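Local coordinates for galactose mutarotase related enzyme (Lactobacillus casei, PDB 3Q1N), which probably binds carbohydrates and may interconvert the anomers of aldose sugars, at residues P47-F50 against P51-K55; M116-G120 against G121-H125. All coordinates share one frame; numbering follows the deposited sequence.

Contact 1: residues P47-F50 against P51-K55; sequences PILF and PSIGK. With NO3 (nitrate ion), chain C.
With CG anti to the backbone N (chi1 172°) and the ring turned by a chi2 of 89°, F50 lays one face of its phenyl group over the pyrrolidine of P51. The peptide between the two residues is cis, which folds the proline back onto the side chain before it. P51 CB stands 3.8 Å from the centroid of the F50 ring and only 1° off the ring normal, a CH-pi contact centred on the face, while the two side chains cross at about a right angle. At the ring's margin F50 CD2 comes within 3.8 Å of P51 CD. An alanine in place of F50 would remove the ring and is likely to leave P51 CB without the aromatic face it lies over and to open a gap beside Y109 and L111.

Beyond the turn the chain doubles back, and I53 draws level with L49: L49 CB lies 4.0 Å from I53 CG1. The branches of both residues continue to a nitrate ion, probably from the crystallisation liquor, with L49 CD2 3.5 Å from its O1 and I53 CG2 3.5 Å from its O2. The amide of G54, N to O1 2.8 Å, and ND1 of H73 hydrogen-bond the nitrate, which may mark a pocket.

The residues that touch, L49 to I53, are all buried. This cis-proline turn leads the chain out of strand 48-49, which runs antiparallel to strand 136-147 in the beta-rich mutarotase-like fold; F50 packs on strand 109-118, and L49 and I53 rest on F257 of strand 251-258.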
loop_
_atom_site.group_PDB
_atom_site.type_symbol
_atom_site.label_atom_id
_atom_site.label_comp_id
_atom_site.label_asym_id
_atom_site.label_seq_id
_atom_site.Cartn_x
_atom_site.Cartn_y
_atom_site.Cartn_z
ATOM N N PRO A 47 -0.633 0.570 6.834
ATOM C CA PRO A 47 -0.756 2.017 6.682
ATOM C C PRO A 47 -1.166 2.535 5.304
ATOM O O PRO A 47 -0.888 1.907 4.245
ATOM C CB PRO A 47 0.646 2.557 6.986
ATOM C CG PRO A 47 1.420 1.418 7.545
ATOM C CD PRO A 47 0.729 0.143 7.192
ATOM N N ILE A 48 -1.787 3.721 5.350
ATOM C CA ILE A 48 -2.017 4.511 4.159
ATOM C C ILE A 48 -0.801 5.387 3.919
ATOM O O ILE A 48 -0.246 5.968 4.881
ATOM C CB ILE A 48 -3.303 5.377 4.297
ATOM C CG1 ILE A 48 -4.525 4.464 4.369
ATOM C CG2 ILE A 48 -3.417 6.361 3.074
ATOM C CD1 ILE A 48 -5.872 5.192 4.694
ATOM N N LEU A 49 -0.391 5.483 2.658
ATOM C CA LEU A 49 0.813 6.217 2.221
ATOM C C LEU A 49 0.353 7.401 1.377
ATOM O O LEU A 49 -0.099 7.230 0.259
ATOM C CB LEU A 49 1.730 5.293 1.414
ATOM C CG LEU A 49 2.028 3.898 1.962
ATOM C CD1 LEU A 49 2.887 3.128 0.942
ATOM C CD2 LEU A 49 2.708 3.961 3.319
ATOM N N PHE A 50 0.433 8.606 1.934
ATOM C CA PHE A 50 0.034 9.817 1.194
ATOM C C PHE A 50 0.699 11.006 1.863
ATOM O O PHE A 50 0.767 11.041 3.059
ATOM C CB PHE A 50 -1.490 10.025 1.259
ATOM C CG PHE A 50 -1.974 11.350 0.689
ATOM C CD1 PHE A 50 -2.294 11.453 -0.668
ATOM C CD2 PHE A 50 -2.129 12.486 1.503
ATOM C CE1 PHE A 50 -2.752 12.632 -1.220
ATOM C CE2 PHE A 50 -2.613 13.688 0.953
ATOM C CZ PHE A 50 -2.920 13.758 -0.413
ATOM N N PRO A 51 1.179 11.982 1.074
ATOM C CA PRO A 51 1.212 12.133 -0.377
ATOM C C PRO A 51 2.487 11.590 -1.043
ATOM O O PRO A 51 2.749 11.900 -2.204
ATOM C CB PRO A 51 1.081 13.648 -0.563
ATOM C CG PRO A 51 1.815 14.197 0.589
ATOM C CD PRO A 51 1.582 13.230 1.749
ATOM N N SER A 52 3.287 10.834 -0.301
ATOM C CA SER A 52 4.491 10.191 -0.832
ATOM C C SER A 52 4.470 8.700 -0.437
ATOM O O SER A 52 3.958 8.353 0.628
ATOM C CB SER A 52 5.705 10.879 -0.222
ATOM O OG SER A 52 6.910 10.496 -0.824
ATOM N N ILE A 53 5.033 7.865 -1.281
ATOM C CA ILE A 53 5.276 6.457 -1.016
ATOM C C ILE A 53 6.762 6.279 -0.805
ATOM O O ILE A 53 7.582 6.761 -1.577
ATOM C CB ILE A 53 4.762 5.625 -2.212
ATOM C CG1 ILE A 53 3.231 5.662 -2.274
ATOM C CG2 ILE A 53 5.284 4.152 -2.131
ATOM C CD1 ILE A 53 2.696 5.134 -3.668
ATOM N N GLY A 54 7.147 5.587 0.260
ATOM C CA GLY A 54 8.560 5.345 0.460
ATOM C C GLY A 54 9.336 6.561 0.901
ATOM O O GLY A 54 8.782 7.500 1.467
ATOM N N LYS A 55 10.631 6.539 0.619
ATOM C CA LYS A 55 11.533 7.583 1.080
ATOM C C LYS A 55 11.682 8.675 0.010
ATOM O O LYS A 55 11.541 8.412 -1.158
ATOM C CB LYS A 55 12.931 7.025 1.427
ATOM C CG LYS A 55 13.073 6.366 2.812
ATOM C CD LYS A 55 14.548 6.002 3.063
ATOM C CE LYS A 55 14.796 5.379 4.409
ATOM N NZ LYS A 55 16.216 4.822 4.535
HETATM N N NO3 C . 6.368 2.732 1.938
HETATM O O1 NO3 C . 6.072 4.039 2.289
HETATM O O2 NO3 C . 6.415 2.287 0.639
HETATM O O3 NO3 C . 6.699 1.835 2.918
#

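Contact 2: residues M116-G120 against G121-H125; sequences MLTDG and GLSVH. With EDO (1,2-ethanediol), chain T.
L117 and L122 sit side by side as a non-hydrogen-bonded antiparallel pair, their side chains on one face of the beta hairpin of strands 109-118 and 121-130. Followed outward, L117 begins with CB, 4.1 Å from the carbonyl O of G121. CG stands anti to the carbonyl carbon of L117 (chi1 -72°), and of the two methyls beyond it CD2 does the touching, 3.6 Å from G121 O and 3.7 Å from L122 CD1. The leucines also meet the strand 20-26, L117 on L24 and L122 on L21.

Backbone hydrogen bonds lie on both sides of this pair. M116 and S123, a hydrogen-bonded antiparallel pair, exchange two, the shorter running from S123 N to M116 O at 2.7 Å; nearer the turn, T118 N donates to G121 O at 2.8 Å. The return bond from G121 N to T118 O is longer, 3.3 Å, with the donor well above the carbonyl plane. G121 has phi 144° and psi -138°, and a side chain on it would collide with the carbonyl O of G120, which explains the glycine.

On the T118 and S123 face, which M116 shares, a water links the two hydroxyls, 2.7 Å from T118 OG1 and 2.6 Å from S123 OG. The chemistry thus differs by face: leucine methyls pack towards a second sheet, whereas on the opposite side hydroxyls and water bridge the strands.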
loop_
_atom_site.group_PDB
_atom_site.type_symbol
_atom_site.label_atom_id
_atom_site.label_comp_id
_atom_site.label_asym_id
_atom_site.label_seq_id
_atom_site.Cartn_x
_atom_site.Cartn_y
_atom_site.Cartn_z
HETATM N N MSE A 116 -15.823 -1.146 3.158
HETATM C CA MSE A 116 -17.055 -1.904 3.223
HETATM C C MSE A 116 -16.767 -3.401 3.105
HETATM O O MSE A 116 -16.036 -3.834 2.199
HETATM C CB MSE A 116 -18.007 -1.449 2.107
HETATM C CG MSE A 116 -19.379 -2.074 2.224
HETATM SE SE MSE A 116 -20.543 -1.623 0.749
HETATM C CE MSE A 116 -19.412 -0.700 -0.505
ATOM N N LEU A 117 -17.328 -4.172 4.042
ATOM C CA LEU A 117 -17.264 -5.627 3.988
ATOM C C LEU A 117 -18.450 -6.156 3.185
ATOM O O LEU A 117 -19.586 -5.646 3.295
ATOM C CB LEU A 117 -17.285 -6.255 5.374
ATOM C CG LEU A 117 -16.013 -6.077 6.184
ATOM C CD1 LEU A 117 -16.273 -6.411 7.678
ATOM C CD2 LEU A 117 -14.790 -6.858 5.495
ATOM N N THR A 118 -18.150 -7.139 2.350
ATOM C CA THR A 118 -19.112 -7.831 1.484
ATOM C C THR A 118 -18.902 -9.319 1.632
ATOM O O THR A 118 -17.995 -9.776 2.343
ATOM C CB THR A 118 -18.868 -7.476 -0.027
ATOM O OG1 THR A 118 -17.615 -8.045 -0.449
ATOM C CG2 THR A 118 -18.904 -5.944 -0.245
ATOM N N ASP A 119 -19.699 -10.136 0.943
ATOM C CA ASP A 119 -19.430 -11.578 0.956
ATOM C C ASP A 119 -18.028 -11.948 0.454
ATOM O O ASP A 119 -17.467 -12.973 0.808
ATOM C CB ASP A 119 -20.439 -12.323 0.080
ATOM C CG ASP A 119 -21.764 -12.513 0.756
ATOM O OD1 ASP A 119 -21.859 -12.274 1.972
ATOM O OD2 ASP A 119 -22.724 -12.916 0.033
ATOM N N GLY A 120 -17.483 -11.137 -0.439
ATOM C CA GLY A 120 -16.199 -11.427 -1.052
ATOM C C GLY A 120 -14.999 -11.043 -0.210
ATOM O O GLY A 120 -13.907 -11.591 -0.418
ATOM N N GLY A 121 -15.193 -10.087 0.698
ATOM C CA GLY A 121 -14.100 -9.503 1.465
ATOM C C GLY A 121 -14.272 -8.024 1.729
ATOM O O GLY A 121 -15.387 -7.561 2.043
ATOM N N LEU A 122 -13.170 -7.264 1.589
ATOM C CA LEU A 122 -13.152 -5.867 2.012
ATOM C C LEU A 122 -12.954 -4.994 0.796
ATOM O O LEU A 122 -11.956 -5.174 0.082
ATOM C CB LEU A 122 -11.981 -5.613 2.958
ATOM C CG LEU A 122 -11.798 -4.181 3.456
ATOM C CD1 LEU A 122 -12.945 -3.791 4.427
ATOM C CD2 LEU A 122 -10.397 -4.015 4.068
ATOM N N SER A 123 -13.891 -4.098 0.526
ATOM C CA SER A 123 -13.751 -3.105 -0.558
ATOM C C SER A 123 -13.218 -1.809 0.092
ATOM O O SER A 123 -13.583 -1.502 1.229
ATOM C CB SER A 123 -15.119 -2.877 -1.206
ATOM O OG SER A 123 -15.643 -4.067 -1.807
ATOM N N VAL A 124 -12.341 -1.095 -0.591
ATOM C CA VAL A 124 -11.798 0.156 -0.100
ATOM C C VAL A 124 -11.857 1.126 -1.286
ATOM O O VAL A 124 -11.392 0.791 -2.383
ATOM C CB VAL A 124 -10.343 0.033 0.373
ATOM C CG1 VAL A 124 -9.920 1.293 1.117
ATOM C CG2 VAL A 124 -10.124 -1.223 1.276
ATOM N N HIS A 125 -12.447 2.302 -1.070
ATOM C CA HIS A 125 -12.526 3.334 -2.097
ATOM C C HIS A 125 -11.815 4.578 -1.556
ATOM O O HIS A 125 -12.081 4.997 -0.419
ATOM C CB HIS A 125 -14.002 3.650 -2.454
ATOM C CG HIS A 125 -14.677 2.605 -3.306
ATOM N ND1 HIS A 125 -15.136 1.401 -2.802
ATOM C CD2 HIS A 125 -14.983 2.592 -4.630
ATOM C CE1 HIS A 125 -15.653 0.680 -3.782
ATOM N NE2 HIS A 125 -15.606 1.393 -4.896
HETATM C C1 EDO T . -14.390 7.794 0.656
HETATM O O1 EDO T . -15.719 8.169 0.460
HETATM C C2 EDO T . -13.628 7.888 -0.665
HETATM O O2 EDO T . -14.181 7.206 -1.751
HETATM O O HOH W 1 -15.568 -6.685 -1.449
#

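In the fold
Contact 1 lies in the core, its centre about 8 Å from that of the chain, whereas contact 2 lies about 16 Å out and is only partly buried. They stand in series along the chain, with centres about 22 Å apart and nearest atoms about 7 Å apart, and do not touch. The strand 109-118 relates to both: it packs against residues 47-50 and, at its far end, forms the first arm of the hairpin in 116-125. Contact 1 relies on apolar and CH-pi contacts round a cis-proline turn, with no hydrogen bond between its own two segments, whereas several backbone hydrogen bonds hold the two strands of contact 2 together within a sheet.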